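Local coordinates for protein beta-lactamase (PDB 6HUH) that probably hydrolyses beta-lactam antibiotics to substituted beta-amino acids, as a class D serine beta-lactamase conferring antibiotic resistance, at residues C26-F29 and K35-S38; R130-N135 and T143-S148; P56-G61 and Q178-I183. One frame throughout, in Å; residues are numbered along the deposited sequence.

Interaction 1 of 3, residues C26-F29 and K35-S38; sequences CMLF and KPFS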
loop_
_atom_site.group_PDB
_atom_site.type_symbol
_atom_site.label_atom_id
_atom_site.label_comp_id
_atom_site.label_asym_id
_atom_site.label_seq_id
_atom_site.Cartn_x
_atom_site.Cartn_y
_atom_site.Cartn_z
ATOM N N CYS A 26 7.898 -4.002 27.766
ATOM C CA CYS A 26 6.526 -4.063 28.282
ATOM C C CYS A 26 5.464 -4.609 27.286
ATOM O O CYS A 26 5.458 -4.171 26.136
ATOM C CB CYS A 26 6.133 -2.680 28.804
ATOM S SG CYS A 26 4.382 -2.279 28.615
ATOM N N MET A 27 4.544 -5.522 27.739
ATOM C CA MET A 27 3.383 -5.949 26.942
ATOM C C MET A 27 2.078 -5.671 27.675
ATOM O O MET A 27 1.723 -6.340 28.635
ATOM C CB MET A 27 3.405 -7.358 26.354
ATOM C CG MET A 27 2.703 -7.342 24.989
ATOM S SD MET A 27 2.399 -8.849 24.024
ATOM C CE MET A 27 4.141 -9.477 23.767
ATOM N N LEU A 28 1.382 -4.654 27.202
ATOM C CA LEU A 28 0.127 -4.174 27.752
ATOM C C LEU A 28 -1.065 -4.449 26.846
ATOM O O LEU A 28 -1.030 -4.105 25.659
ATOM C CB LEU A 28 0.261 -2.651 27.971
ATOM C CG LEU A 28 -0.835 -1.978 28.792
ATOM C CD1 LEU A 28 -0.255 -0.971 29.726
ATOM C CD2 LEU A 28 -1.919 -1.366 27.908
ATOM N N PHE A 29 -2.152 -4.987 27.411
ATOM C CA PHE A 29 -3.424 -5.193 26.687
ATOM C C PHE A 29 -4.553 -4.426 27.396
ATOM O O PHE A 29 -4.786 -4.647 28.599
ATOM C CB PHE A 29 -3.782 -6.680 26.491
ATOM C CG PHE A 29 -2.810 -7.485 25.664
ATOM C CD1 PHE A 29 -2.819 -7.406 24.279
ATOM C CD2 PHE A 29 -1.906 -8.352 26.269
ATOM C CE1 PHE A 29 -1.914 -8.155 23.515
ATOM C CE2 PHE A 29 -1.015 -9.112 25.501
ATOM C CZ PHE A 29 -1.034 -9.017 24.129
ATOM N N LYS A 35 -8.651 1.277 28.937
ATOM C CA LYS A 35 -8.343 0.833 30.296
ATOM C C LYS A 35 -7.522 -0.487 30.293
ATOM O O LYS A 35 -8.050 -1.523 29.876
ATOM C CB LYS A 35 -9.632 0.734 31.136
ATOM C CG LYS A 35 -9.384 0.422 32.620
ATOM C CD LYS A 35 -10.558 0.768 33.544
ATOM C CE LYS A 35 -11.699 -0.220 33.537
ATOM N NZ LYS A 35 -11.314 -1.537 34.117
ATOM N N PRO A 36 -6.234 -0.476 30.727
ATOM C CA PRO A 36 -5.448 -1.743 30.738
ATOM C C PRO A 36 -6.026 -2.810 31.658
ATOM O O PRO A 36 -6.576 -2.480 32.717
ATOM C CB PRO A 36 -4.032 -1.323 31.183
ATOM C CG PRO A 36 -4.007 0.193 31.053
ATOM C CD PRO A 36 -5.432 0.663 31.222
ATOM N N PHE A 37 -5.951 -4.085 31.217
ATOM C CA PHE A 37 -6.415 -5.241 31.995
ATOM C C PHE A 37 -5.273 -6.243 32.207
ATOM O O PHE A 37 -5.416 -7.197 32.984
ATOM C CB PHE A 37 -7.645 -5.909 31.350
ATOM C CG PHE A 37 -7.467 -6.409 29.942
ATOM C CD1 PHE A 37 -6.952 -7.670 29.699
ATOM C CD2 PHE A 37 -7.889 -5.649 28.862
ATOM C CE1 PHE A 37 -6.810 -8.142 28.399
ATOM C CE2 PHE A 37 -7.753 -6.122 27.557
ATOM C CZ PHE A 37 -7.211 -7.366 27.334
ATOM N N SER A 38 -4.157 -6.032 31.486
ATOM C CA SER A 38 -2.955 -6.854 31.545
ATOM C C SER A 38 -1.784 -6.002 31.139
ATOM O O SER A 38 -1.725 -5.540 30.012
ATOM C CB SER A 38 -3.073 -8.079 30.639
ATOM O OG SER A 38 -1.923 -8.900 30.753
#
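F29 and S38 form an antiparallel hydrogen-bonded pair, yet the strand carrying S38 supplies one residue too many: F37 and S38 both face F29, which makes this a classic beta bulge. Three main-chain hydrogen bonds define it. F29 N donates to S38 O at 2.7 Å. In return, F29 O accepts twice, from F37 N at 2.9 Å on an almost straight line (178° at the hydrogen) and from S38 N at 3.3 Å with a marked bend (141°). Both donors lie in the plane of the F29 carbonyl, and one oxygen thus holds the two residues of the bulge. S38 O gains a further CA-H...O contact, with L28 CA at 3.2 Å.

An aromatic face covers the doubly gripped oxygen. CG of F37 stands between its backbone N and carbonyl carbon (chi1 59°), which folds the ring back over F29, with F29 O 3.2 Å above the ring plane and displaced toward the rim. At the far end of the same ring, F37 CZ rests 3.6 Å from F29 CB, whereas the F29 ring turns away from F37 toward F232 and L257.

Apolar packing completes the contact. L28 presents both branches to the ring of P36, with L28 CD2 3.9 Å from P36 CB and CD1 at a similar range.

The hairpin of strands 26-30 and 36-41 lies at one side of the antiparallel sheet, with 36-41 outermost within the chain, and C26 joins C43 in a disulfide. F29 packs on F232 of strand 228-238 and on L257 of helix 245-264, while F37 reaches L230 and Q260. L28 instead touches Q156 and A159, so helix 245-264 packs on the F29 side of strand 26-30 and helix 155-166 on the L28 side.

Interaction 2 of 3, residues R130-N135 and T143-S148; sequences RDLSGN and TQAWLS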
loop_
_atom_site.group_PDB
_atom_site.type_symbol
_atom_site.label_atom_id
_atom_site.label_comp_id
_atom_site.label_asym_id
_atom_site.label_seq_id
_atom_site.Cartn_x
_atom_site.Cartn_y
_atom_site.Cartn_z
ATOM N N ARG A 130 3.320 15.929 26.549
ATOM C CA ARG A 130 2.895 17.066 25.729
ATOM C C ARG A 130 4.049 18.092 25.437
ATOM O O ARG A 130 3.808 19.171 24.865
ATOM C CB ARG A 130 1.638 17.738 26.342
ATOM C CG ARG A 130 0.528 16.760 26.740
ATOM C CD ARG A 130 -0.804 17.440 26.985
ATOM N NE ARG A 130 -0.936 17.925 28.357
ATOM C CZ ARG A 130 -2.046 18.452 28.867
ATOM N NH1 ARG A 130 -3.144 18.560 28.121
ATOM N NH2 ARG A 130 -2.071 18.869 30.128
ATOM N N ASP A 131 5.308 17.716 25.778
ATOM C CA ASP A 131 6.463 18.589 25.560
ATOM C C ASP A 131 6.927 18.607 24.112
ATOM O O ASP A 131 7.502 17.629 23.633
ATOM C CB ASP A 131 7.617 18.224 26.499
ATOM C CG ASP A 131 8.572 19.371 26.753
ATOM O OD1 ASP A 131 8.787 20.186 25.823
ATOM O OD2 ASP A 131 9.094 19.467 27.888
ATOM N N LEU A 132 6.678 19.712 23.410
ATOM C CA LEU A 132 7.089 19.818 22.004
ATOM C C LEU A 132 8.148 20.915 21.820
ATOM O O LEU A 132 8.212 21.540 20.761
ATOM C CB LEU A 132 5.879 20.029 21.058
ATOM C CG LEU A 132 4.595 19.253 21.366
ATOM C CD1 LEU A 132 3.431 19.863 20.684
ATOM C CD2 LEU A 132 4.710 17.782 20.990
ATOM N N SER A 133 8.985 21.139 22.851
ATOM C CA SER A 133 10.035 22.152 22.814
ATOM C C SER A 133 11.235 21.714 21.988
ATOM O O SER A 133 11.988 22.561 21.501
ATOM C CB SER A 133 10.453 22.544 24.225
ATOM O OG SER A 133 10.959 21.437 24.949
ATOM N N GLY A 134 11.379 20.402 21.821
ATOM C CA GLY A 134 12.455 19.776 21.059
ATOM C C GLY A 134 13.781 19.702 21.798
ATOM O O GLY A 134 13.831 19.603 23.035
ATOM N N ASN A 135 14.870 19.749 21.014
ATOM C CA ASN A 135 16.252 19.684 21.497
ATOM C C ASN A 135 16.641 20.997 22.191
ATOM O O ASN A 135 16.090 22.039 21.831
ATOM C CB ASN A 135 17.202 19.379 20.337
ATOM C CG ASN A 135 16.754 18.207 19.495
ATOM O OD1 ASN A 135 16.704 17.057 19.950
ATOM N ND2 ASN A 135 16.369 18.488 18.263
ATOM N N THR A 143 9.442 20.104 14.063
ATOM C CA THR A 143 9.759 18.991 13.171
ATOM C C THR A 143 10.560 17.875 13.837
ATOM O O THR A 143 10.774 16.835 13.209
ATOM C CB THR A 143 10.468 19.524 11.917
ATOM O OG1 THR A 143 11.738 20.071 12.285
ATOM C CG2 THR A 143 9.643 20.567 11.167
ATOM N N GLN A 144 10.990 18.075 15.101
ATOM C CA GLN A 144 11.850 17.131 15.814
ATOM C C GLN A 144 11.399 16.707 17.208
ATOM O O GLN A 144 12.189 16.049 17.879
ATOM C CB GLN A 144 13.271 17.731 15.909
ATOM C CG GLN A 144 14.380 16.849 15.353
ATOM C CD GLN A 144 14.449 16.868 13.848
ATOM O OE1 GLN A 144 14.340 15.827 13.183
ATOM N NE2 GLN A 144 14.657 18.066 13.293
ATOM N N ALA A 145 10.172 17.066 17.658
ATOM C CA ALA A 145 9.697 16.757 19.016
ATOM C C ALA A 145 9.577 15.270 19.341
ATOM O O ALA A 145 9.959 14.853 20.440
ATOM C CB ALA A 145 8.383 17.460 19.304
ATOM N N TRP A 146 9.044 14.480 18.403
ATOM C CA TRP A 146 8.841 13.037 18.543
ATOM C C TRP A 146 10.101 12.232 18.217
ATOM O O TRP A 146 10.252 11.104 18.694
ATOM C CB TRP A 146 7.646 12.582 17.698
ATOM C CG TRP A 146 7.779 12.808 16.210
ATOM C CD1 TRP A 146 7.981 11.852 15.257
ATOM C CD2 TRP A 146 7.625 14.053 15.502
ATOM N NE1 TRP A 146 8.007 12.424 14.008
ATOM C CE2 TRP A 146 7.789 13.774 14.128
ATOM C CE3 TRP A 146 7.374 15.383 15.896
ATOM C CZ2 TRP A 146 7.749 14.776 13.155
ATOM C CZ3 TRP A 146 7.324 16.372 14.924
ATOM C CH2 TRP A 146 7.506 16.065 13.574
ATOM N N LEU A 147 11.028 12.843 17.456
ATOM C CA LEU A 147 12.303 12.255 17.039
ATOM C C LEU A 147 13.363 12.143 18.171
ATOM O O LEU A 147 14.436 12.764 18.094
ATOM C CB LEU A 147 12.852 13.031 15.836
ATOM C CG LEU A 147 12.341 12.581 14.496
ATOM C CD1 LEU A 147 11.277 13.512 13.982
ATOM C CD2 LEU A 147 13.480 12.507 13.515
ATOM N N SER A 148 13.063 11.306 19.197
ATOM C CA SER A 148 13.900 11.018 20.375
ATOM C C SER A 148 14.405 12.301 21.099
ATOM O O SER A 148 15.618 12.489 21.272
ATOM C CB SER A 148 15.047 10.070 20.014
ATOM O OG SER A 148 14.583 8.783 19.640
#
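D131 OD1, in the residue whose carbonyl oxygen D131 O lies 4.4 Å from the methyl carbon A145 CB, is gripped twice by S133. The hydroxyl S133 OG donates to D131 OD1 at 2.7 Å, arriving on the syn side and 28° out of the carboxylate plane; the backbone S133 N reaches the same D131 OD1 at 3.1 Å, nearly in line with its C-O bond. The second bond closes an Asx turn, and the pair together should hold the carboxylate in one rotation while bending the chain around L132.

That bend sets L132 against A145. A145 CB points across the gap and meets L132 CA at 3.8 Å and L132 CB at 4.0 Å, with L132 CD2 scarcely farther away. The approach is purely apolar, a methyl group pressed on the root of a leucine.

Class D enzymes carry a carboxylated lysine beside the reactive serine, and the segment 143-148 belongs to this setting: W146 NE1 is hydrogen-bonded to OQ2 of the modified lysine at position 54. Over one face of the W146 indole lies L147 CD1, 3.4 Å above the plane and offset toward the rim. L147 is also the centre of an inverse gamma turn, in which S148 N binds W146 O at 2.9 Å.

At the other end of the contact, N135 and Q144 meet without a hydrogen bond. N135 ND2 lies 3.9 Å from Q144 CG, and the two amide planes are only 21° apart. The Q144 chain bends at chi2 (78°), carrying its amide away from N135, and its side chain touches Q107 of helix 103-113. N135 ND2 has its polar partner in D140 OD1. S149 OG is hydrogen-bonded to both Q144 O and A145 O.

Interaction 3 of 3, residues P56-G61 and Q178-I183; sequences PLALMG and QHTANI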
loop_
_atom_site.group_PDB
_atom_site.type_symbol
_atom_site.label_atom_id
_atom_site.label_comp_id
_atom_site.label_asym_id
_atom_site.label_seq_id
_atom_site.Cartn_x
_atom_site.Cartn_y
_atom_site.Cartn_z
ATOM N N PRO A 56 -1.270 10.149 16.065
ATOM C CA PRO A 56 -1.880 11.482 16.272
ATOM C C PRO A 56 -1.689 12.435 15.091
ATOM O O PRO A 56 -2.582 13.237 14.837
ATOM C CB PRO A 56 -1.197 12.013 17.528
ATOM C CG PRO A 56 -0.057 11.147 17.769
ATOM C CD PRO A 56 -0.318 9.831 17.149
ATOM N N LEU A 57 -0.566 12.308 14.344
ATOM C CA LEU A 57 -0.274 13.110 13.153
ATOM C C LEU A 57 -1.267 12.822 12.008
ATOM O O LEU A 57 -1.753 13.764 11.377
ATOM C CB LEU A 57 1.194 12.960 12.694
ATOM C CG LEU A 57 2.274 13.653 13.547
ATOM C CD1 LEU A 57 3.653 13.401 12.991
ATOM C CD2 LEU A 57 2.066 15.155 13.626
ATOM N N ALA A 58 -1.616 11.531 11.776
ATOM C CA ALA A 58 -2.610 11.142 10.760
ATOM C C ALA A 58 -3.969 11.795 11.064
ATOM O O ALA A 58 -4.658 12.196 10.132
ATOM C CB ALA A 58 -2.767 9.631 10.713
ATOM N N LEU A 59 -4.328 11.938 12.362
ATOM C CA LEU A 59 -5.575 12.570 12.795
ATOM C C LEU A 59 -5.552 14.081 12.573
ATOM O O LEU A 59 -6.544 14.634 12.082
ATOM C CB LEU A 59 -5.861 12.265 14.263
ATOM C CG LEU A 59 -6.161 10.822 14.617
ATOM C CD1 LEU A 59 -5.802 10.565 16.061
ATOM C CD2 LEU A 59 -7.629 10.483 14.344
ATOM N N MET A 60 -4.420 14.745 12.943
ATOM C CA MET A 60 -4.195 16.186 12.765
ATOM C C MET A 60 -4.324 16.479 11.280
ATOM O O MET A 60 -5.148 17.311 10.890
ATOM C CB MET A 60 -2.791 16.606 13.250
ATOM C CG MET A 60 -2.583 16.499 14.733
ATOM S SD MET A 60 -0.931 17.084 15.220
ATOM C CE MET A 60 -0.670 16.091 16.707
ATOM N N GLY A 61 -3.555 15.740 10.478
ATOM C CA GLY A 61 -3.529 15.821 9.020
ATOM C C GLY A 61 -4.859 15.615 8.323
ATOM O O GLY A 61 -5.151 16.315 7.360
ATOM N N GLN A 178 -11.612 6.881 9.972
ATOM C CA GLN A 178 -11.560 5.849 8.943
ATOM C C GLN A 178 -10.325 5.986 8.047
ATOM O O GLN A 178 -9.667 4.988 7.789
ATOM C CB GLN A 178 -12.860 5.762 8.139
ATOM C CG GLN A 178 -13.031 4.446 7.368
ATOM C CD GLN A 178 -13.362 3.242 8.235
ATOM O OE1 GLN A 178 -12.497 2.411 8.557
ATOM N NE2 GLN A 178 -14.634 3.096 8.596
ATOM N N HIS A 179 -9.974 7.199 7.609
ATOM C CA HIS A 179 -8.769 7.387 6.794
ATOM C C HIS A 179 -7.506 6.976 7.585
ATOM O O HIS A 179 -6.639 6.280 7.043
ATOM C CB HIS A 179 -8.653 8.834 6.324
ATOM C CG HIS A 179 -9.537 9.206 5.172
ATOM N ND1 HIS A 179 -9.626 8.416 4.045
ATOM C CD2 HIS A 179 -10.264 10.334 4.972
ATOM C CE1 HIS A 179 -10.439 9.061 3.215
ATOM N NE2 HIS A 179 -10.850 10.215 3.732
ATOM N N THR A 180 -7.438 7.371 8.872
ATOM C CA THR A 180 -6.348 7.027 9.798
ATOM C C THR A 180 -6.234 5.496 9.945
ATOM O O THR A 180 -5.127 4.970 9.931
ATOM C CB THR A 180 -6.573 7.723 11.161
ATOM O OG1 THR A 180 -6.671 9.152 10.971
ATOM C CG2 THR A 180 -5.483 7.371 12.202
ATOM N N ALA A 181 -7.383 4.796 10.076
ATOM C CA ALA A 181 -7.496 3.345 10.187
ATOM C C ALA A 181 -6.936 2.659 8.938
ATOM O O ALA A 181 -6.122 1.740 9.045
ATOM C CB ALA A 181 -8.963 2.953 10.368
ATOM N N ASN A 182 -7.384 3.118 7.761
ATOM C CA ASN A 182 -7.001 2.579 6.468
ATOM C C ASN A 182 -5.494 2.594 6.261
ATOM O O ASN A 182 -4.903 1.524 6.103
ATOM C CB ASN A 182 -7.758 3.273 5.329
ATOM C CG ASN A 182 -9.255 2.986 5.268
ATOM O OD1 ASN A 182 -9.776 2.021 5.835
ATOM N ND2 ASN A 182 -9.990 3.803 4.530
ATOM N N ILE A 183 -4.860 3.778 6.368
ATOM C CA ILE A 183 -3.404 3.905 6.211
ATOM C C ILE A 183 -2.604 3.119 7.294
ATOM O O ILE A 183 -1.458 2.752 7.021
ATOM C CB ILE A 183 -2.928 5.382 6.071
ATOM C CG1 ILE A 183 -3.335 6.264 7.257
ATOM C CG2 ILE A 183 -3.422 5.951 4.776
ATOM C CD1 ILE A 183 -2.671 7.654 7.281
#
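No ring or amide takes part where A58 and L59 meet T180 and I183; the imidazole of H179, on the same helix as T180, stacks instead on the ring of Y62. The interface is built from aliphatic side chains and one threonine hydroxyl. A58 CB projects toward the other helix and meets T180 CG2 at 3.8 Å, with I183 CD1 coming to 4.0 Å of that same A58 CB. The reach of I183 follows from its first torsion (58°), which sets CG1 between backbone N and carbonyl carbon. L59 comes across T180 at about a right angle, L59 CD2 lying 3.8 Å from T180 OG1. That hydroxyl is hydrogen-bonded to T176 O of its own helix, so a polar atom in a buried contact is satisfied without crossing the gap. With A58 and T180 the residues whose CA atoms lie nearest, the axes of the two short helical segments approach to 9.3 Å, with 137° between their directions. W97 and M98 of helix 94-99 also cover A58. This helix-helix packing belongs to the helical part of the serine beta-lactamase fold, where helix 56-64 follows the predicted nucleophile S51 and the modified lysine 54.

From the N terminus, interaction 1 comes first and closes a hairpin of only five intervening residues, pairing strand 26-30 with the start of strand 36-41 at the side of the sheet. The chain then passes S51 and enters helix 56-64, where interaction 3 opens; it closes on helix 174-184 after 116 intervening residues, which include helices but no strand. Interaction 2 is nested inside that long loop, shutting a short excursion of seven residues between 130-135 and 143-148. None of the contacts cross. Interactions 2 and 3 lie about 4 Å apart at their nearest atoms, within the helical region, whereas the nearest atoms of interaction 1, on the sheet, lie about 17 Å from interaction 2 and about 16 Å from interaction 3.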